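Local coordinates for protein fructokinase (PDB 3C8U) that probably transfers phosphate from ATP to fructose, as a fructokinase of the P-loop kinase type, at residues Leu7-Gly10 against Val11-Arg14; Ala163-Val166 against Gln167-Leu170. One frame throughout, in Å; residues are numbered along the deposited sequence. Where two conformers were deposited one is given.

Contact 1: residues Leu7-Gly10 against Val11-Arg14; sequences LCQG and VLER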
loop_
_atom_site.group_PDB
_atom_site.type_symbol
_atom_site.label_atom_id
_atom_site.label_comp_id
_atom_site.label_asym_id
_atom_site.label_seq_id
_atom_site.Cartn_x
_atom_site.Cartn_y
_atom_site.Cartn_z
ATOM N N LEU A 7 14.905 -5.744 -9.473
ATOM C CA LEU A 7 13.493 -5.351 -9.313
ATOM C C LEU A 7 13.215 -4.142 -10.199
ATOM O O LEU A 7 12.243 -4.096 -10.937
ATOM C CB LEU A 7 13.135 -5.038 -7.839
ATOM C CG LEU A 7 11.678 -4.670 -7.467
ATOM C CD1 LEU A 7 10.706 -5.783 -7.908
ATOM C CD2 LEU A 7 11.505 -4.396 -5.984
ATOM N N CYS A 8 14.107 -3.164 -10.118
ATOM C CA CYS A 8 13.950 -1.937 -10.877
ATOM C C CYS A 8 13.896 -2.280 -12.361
ATOM O O CYS A 8 13.011 -1.856 -13.092
ATOM C CB CYS A 8 15.098 -0.975 -10.557
ATOM S SG CYS A 8 15.185 0.424 -11.653
ATOM N N GLN A 9 14.819 -3.137 -12.771
ATOM C CA GLN A 9 14.961 -3.511 -14.184
ATOM C C GLN A 9 13.740 -4.303 -14.644
ATOM O O GLN A 9 13.213 -4.058 -15.723
ATOM C CB GLN A 9 16.257 -4.299 -14.434
ATOM C CG GLN A 9 16.369 -4.882 -15.840
ATOM C CD GLN A 9 16.470 -3.840 -16.972
ATOM O OE1 GLN A 9 16.782 -2.689 -16.741
ATOM N NE2 GLN A 9 16.194 -4.265 -18.199
ATOM N N GLY A 10 13.243 -5.161 -13.759
ATOM C CA GLY A 10 12.067 -5.978 -14.060
ATOM C C GLY A 10 10.810 -5.156 -14.260
ATOM O O GLY A 10 9.990 -5.403 -15.149
ATOM N N VAL A 11 10.684 -4.109 -13.453
ATOM C CA VAL A 11 9.572 -3.169 -13.599
ATOM C C VAL A 11 9.698 -2.448 -14.921
ATOM O O VAL A 11 8.745 -2.387 -15.719
ATOM C CB VAL A 11 9.503 -2.152 -12.415
ATOM C CG1 VAL A 11 8.498 -1.018 -12.720
ATOM C CG2 VAL A 11 9.145 -2.908 -11.139
ATOM N N LEU A 12 10.904 -1.972 -15.209
ATOM C CA LEU A 12 11.117 -1.196 -16.435
ATOM C C LEU A 12 10.766 -1.994 -17.700
ATOM O O LEU A 12 10.189 -1.472 -18.651
ATOM C CB LEU A 12 12.555 -0.679 -16.549
ATOM C CG LEU A 12 12.967 0.434 -15.589
ATOM C CD1 LEU A 12 14.413 0.843 -15.834
ATOM C CD2 LEU A 12 12.046 1.618 -15.739
ATOM N N GLU A 13 11.125 -3.252 -17.699
ATOM C CA GLU A 13 10.937 -4.127 -18.868
ATOM C C GLU A 13 9.475 -4.361 -19.114
ATOM O O GLU A 13 9.070 -4.718 -20.215
ATOM C CB GLU A 13 11.579 -5.511 -18.671
ATOM C CG GLU A 13 13.061 -5.469 -18.534
ATOM C CD GLU A 13 13.626 -6.831 -18.199
ATOM O OE1 GLU A 13 12.842 -7.747 -17.873
ATOM O OE2 GLU A 13 14.856 -6.945 -18.228
ATOM N N ARG A 14 8.702 -4.212 -18.065
ATOM C CA ARG A 14 7.273 -4.541 -18.120
ATOM C C ARG A 14 6.398 -3.325 -18.381
ATOM O O ARG A 14 5.225 -3.447 -18.749
ATOM C CB ARG A 14 6.839 -5.264 -16.859
ATOM C CG ARG A 14 7.429 -6.658 -16.771
ATOM C CD ARG A 14 7.069 -7.270 -15.409
ATOM N NE ARG A 14 7.412 -8.697 -15.290
ATOM C CZ ARG A 14 8.648 -9.164 -15.210
ATOM N NH1 ARG A 14 9.694 -8.346 -15.272
ATOM N NH2 ARG A 14 8.842 -10.472 -15.094
#

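Contact 2: residues Ala163-Val166 against Gln167-Leu170; sequences ARLV and QRWL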
loop_
_atom_site.group_PDB
_atom_site.type_symbol
_atom_site.label_atom_id
_atom_site.label_comp_id
_atom_site.label_asym_id
_atom_site.label_seq_id
_atom_site.Cartn_x
_atom_site.Cartn_y
_atom_site.Cartn_z
ATOM N N ALA A 163 6.394 -10.782 14.717
ATOM C CA ALA A 163 7.511 -10.244 15.501
ATOM C C ALA A 163 7.658 -8.766 15.257
ATOM O O ALA A 163 7.927 -7.985 16.157
ATOM C CB ALA A 163 8.824 -10.969 15.167
ATOM N N ARG A 164 7.436 -8.370 14.021
ATOM C CA ARG A 164 7.635 -6.967 13.654
ATOM C C ARG A 164 6.535 -6.110 14.195
ATOM O O ARG A 164 6.761 -5.004 14.665
ATOM C CB ARG A 164 7.726 -6.812 12.149
ATOM C CG ARG A 164 8.902 -7.503 11.639
ATOM C CD ARG A 164 9.228 -7.015 10.278
ATOM N NE ARG A 164 10.052 -7.964 9.555
ATOM C CZ ARG A 164 10.117 -8.022 8.234
ATOM N NH1 ARG A 164 9.387 -7.187 7.489
ATOM N NH2 ARG A 164 10.900 -8.928 7.668
ATOM N N LEU A 165 5.340 -6.681 14.205
ATOM C CA LEU A 165 4.163 -6.003 14.756
ATOM C C LEU A 165 4.254 -5.870 16.264
ATOM O O LEU A 165 3.872 -4.848 16.828
ATOM C CB LEU A 165 2.867 -6.699 14.332
ATOM C CG LEU A 165 2.553 -6.467 12.845
ATOM C CD1 LEU A 165 1.467 -7.407 12.305
ATOM C CD2 LEU A 165 2.196 -5.022 12.604
ATOM N N VAL A 166 4.792 -6.888 16.925
ATOM C CA VAL A 166 4.910 -6.812 18.396
ATOM C C VAL A 166 5.892 -5.698 18.747
ATOM O O VAL A 166 5.610 -4.863 19.597
ATOM C CB VAL A 166 5.276 -8.148 19.046
ATOM C CG1 VAL A 166 5.660 -7.976 20.531
ATOM C CG2 VAL A 166 4.089 -9.106 18.922
ATOM N N GLN A 167 7.009 -5.663 18.043
ATOM C CA GLN A 167 8.002 -4.595 18.251
ATOM C C GLN A 167 7.381 -3.219 18.057
ATOM O O GLN A 167 7.638 -2.277 18.833
ATOM C CB GLN A 167 9.229 -4.751 17.356
ATOM C CG GLN A 167 10.405 -3.830 17.789
ATOM C CD GLN A 167 10.828 -4.024 19.258
ATOM O OE1 GLN A 167 11.271 -5.105 19.655
ATOM N NE2 GLN A 167 10.707 -2.963 20.063
ATOM N N ARG A 168 6.521 -3.130 17.060
ATOM C CA ARG A 168 5.847 -1.858 16.751
ATOM C C ARG A 168 5.116 -1.382 17.982
ATOM O O ARG A 168 5.248 -0.250 18.415
ATOM C CB ARG A 168 4.877 -2.000 15.562
ATOM C CG ARG A 168 3.946 -0.814 15.365
ATOM C CD ARG A 168 3.487 -0.710 13.904
ATOM N NE ARG A 168 2.127 -1.211 13.677
ATOM C CZ ARG A 168 1.608 -1.421 12.465
ATOM N NH1 ARG A 168 2.341 -1.202 11.380
ATOM N NH2 ARG A 168 0.369 -1.871 12.331
ATOM N N TRP A 169 4.397 -2.304 18.588
ATOM C CA TRP A 169 3.542 -1.980 19.711
ATOM C C TRP A 169 4.368 -1.758 20.974
ATOM O O TRP A 169 3.984 -0.994 21.878
ATOM C CB TRP A 169 2.443 -3.025 19.877
ATOM C CG TRP A 169 1.466 -2.870 18.771
ATOM C CD1 TRP A 169 1.326 -3.665 17.669
ATOM C CD2 TRP A 169 0.559 -1.784 18.601
ATOM N NE1 TRP A 169 0.355 -3.153 16.838
ATOM C CE2 TRP A 169 -0.137 -2.002 17.391
ATOM C CE3 TRP A 169 0.250 -0.655 19.364
ATOM C CZ2 TRP A 169 -1.133 -1.129 16.928
ATOM C CZ3 TRP A 169 -0.747 0.210 18.906
ATOM C CH2 TRP A 169 -1.421 -0.034 17.696
ATOM N N LEU A 170 5.541 -2.383 20.995
ATOM C CA LEU A 170 6.467 -2.217 22.121
ATOM C C LEU A 170 7.012 -0.779 22.062
ATOM O O LEU A 170 7.128 -0.086 23.064
ATOM C CB LEU A 170 7.612 -3.227 22.081
ATOM C CG LEU A 170 7.328 -4.658 22.541
ATOM C CD1 LEU A 170 8.577 -5.560 22.333
ATOM C CD2 LEU A 170 6.877 -4.643 23.985
#

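Contact 1: residues Leu7-Gly10 against Val11-Arg14
Gln9 and Glu13, one turn apart on the N-terminal helix 4-14, are joined by a side-chain hydrogen bond from Gln9 NE2 to Glu13 OE2, 3.0 Å long. The two side chains cross at about a right angle, with the amide and carboxylate planes 82° apart. OE2 accepts on its anti side, while the bond stays close to the amide plane of Gln9. A bend at chi2 (65°) carries the amide of Gln9 along the helix, and the extended Glu13 chain meets it.

A second polar link runs from side chain to backbone. Arg14 NH1 gives a 3.0 Å hydrogen bond to Gly10 O, which lies at the guanidinium edge, in its plane; the donor, however, stands above the carbonyl plane. Arg14 N reaches the same oxygen only weakly, at 3.4 Å.

Regular i to i+4 bonds supply the backbone frame: Val11 N to Leu7 O, Leu12 N to Cys8 O and Glu13 N to Gln9 O.

Apolar contact within the helix is slight. The chemistry thus implies a two-sided helix: Gln9, Glu13 and Arg14 form its exposed polar side, whereas Leu7 and Val11 turn inward and touch Ile152 of strand 150-154, and Gly10 O takes two donors of Arg14.

Contact 2: residues Ala163-Val166 against Gln167-Leu170
Helix 158-171 supplies this contact, two successive turns whose i to i+4 backbone bonds are Gln167 N to Ala163 O, Arg168 N to Arg164 O, Trp169 N to Leu165 O and Leu170 N to Val166 O. The bond from Leu170 N to Val166 O, 2.8 Å, is the shortest of the four.

Leu165 and Arg168 run side by side in the same direction. The methyl CD2 of Leu165 sits over the centre of one guanidinium face, 3.7 Å from Arg168 CZ. CD2 covers that face, while Arg168 NH2 makes a salt bridge to Asp187 OD2.

Leu165 O takes the backbone N-H of Trp169 at 3.1 Å and also lies 2.9 Å from Trp169 CD1. With CG beside its own backbone N (chi1 -71°), the indole brings CD1 back to that carbonyl. A glycine in place of Trp169 would probably open a gap beside Ala179 and Arg182 and leave Leu165 O without its indole neighbour.

Along another side, Val166 CG1 approaches Leu170 CD1 at 4.2 Å, while Gln167 NE2 is hydrogen-bonded to Asp171 OD1 at the helix end.

Around this surface helix, whose inner side is covered, 176-184 packs on Leu165, Val166 and Trp169 through Ala183, Val180 and Ala179, and 186-195 meets Leu165 and Trp169 through Asp187 and Leu188.

Overall arrangement
Contact 1 comes first along the chain, on helix 4-14, and contact 2 follows much later, on helix 158-171. Their centres are about 32 Å apart and their nearest atoms about 14 Å, so they do not touch. Each centre lies about 19 Å from the centre of the chain. Helix 4-14 packs against strands 150-154 and 203-205 of the five-stranded parallel sheet and against helix 36-48, whereas helix 158-171 follows strand 150-154 and packs with helices 176-184 and 186-195. Strand 150-154 therefore connects the two regions: one helix rests on it, the other succeeds it. Contact 1 belongs to the sheet's packing, while Arg164 of contact 2 lies near the probable P-loop.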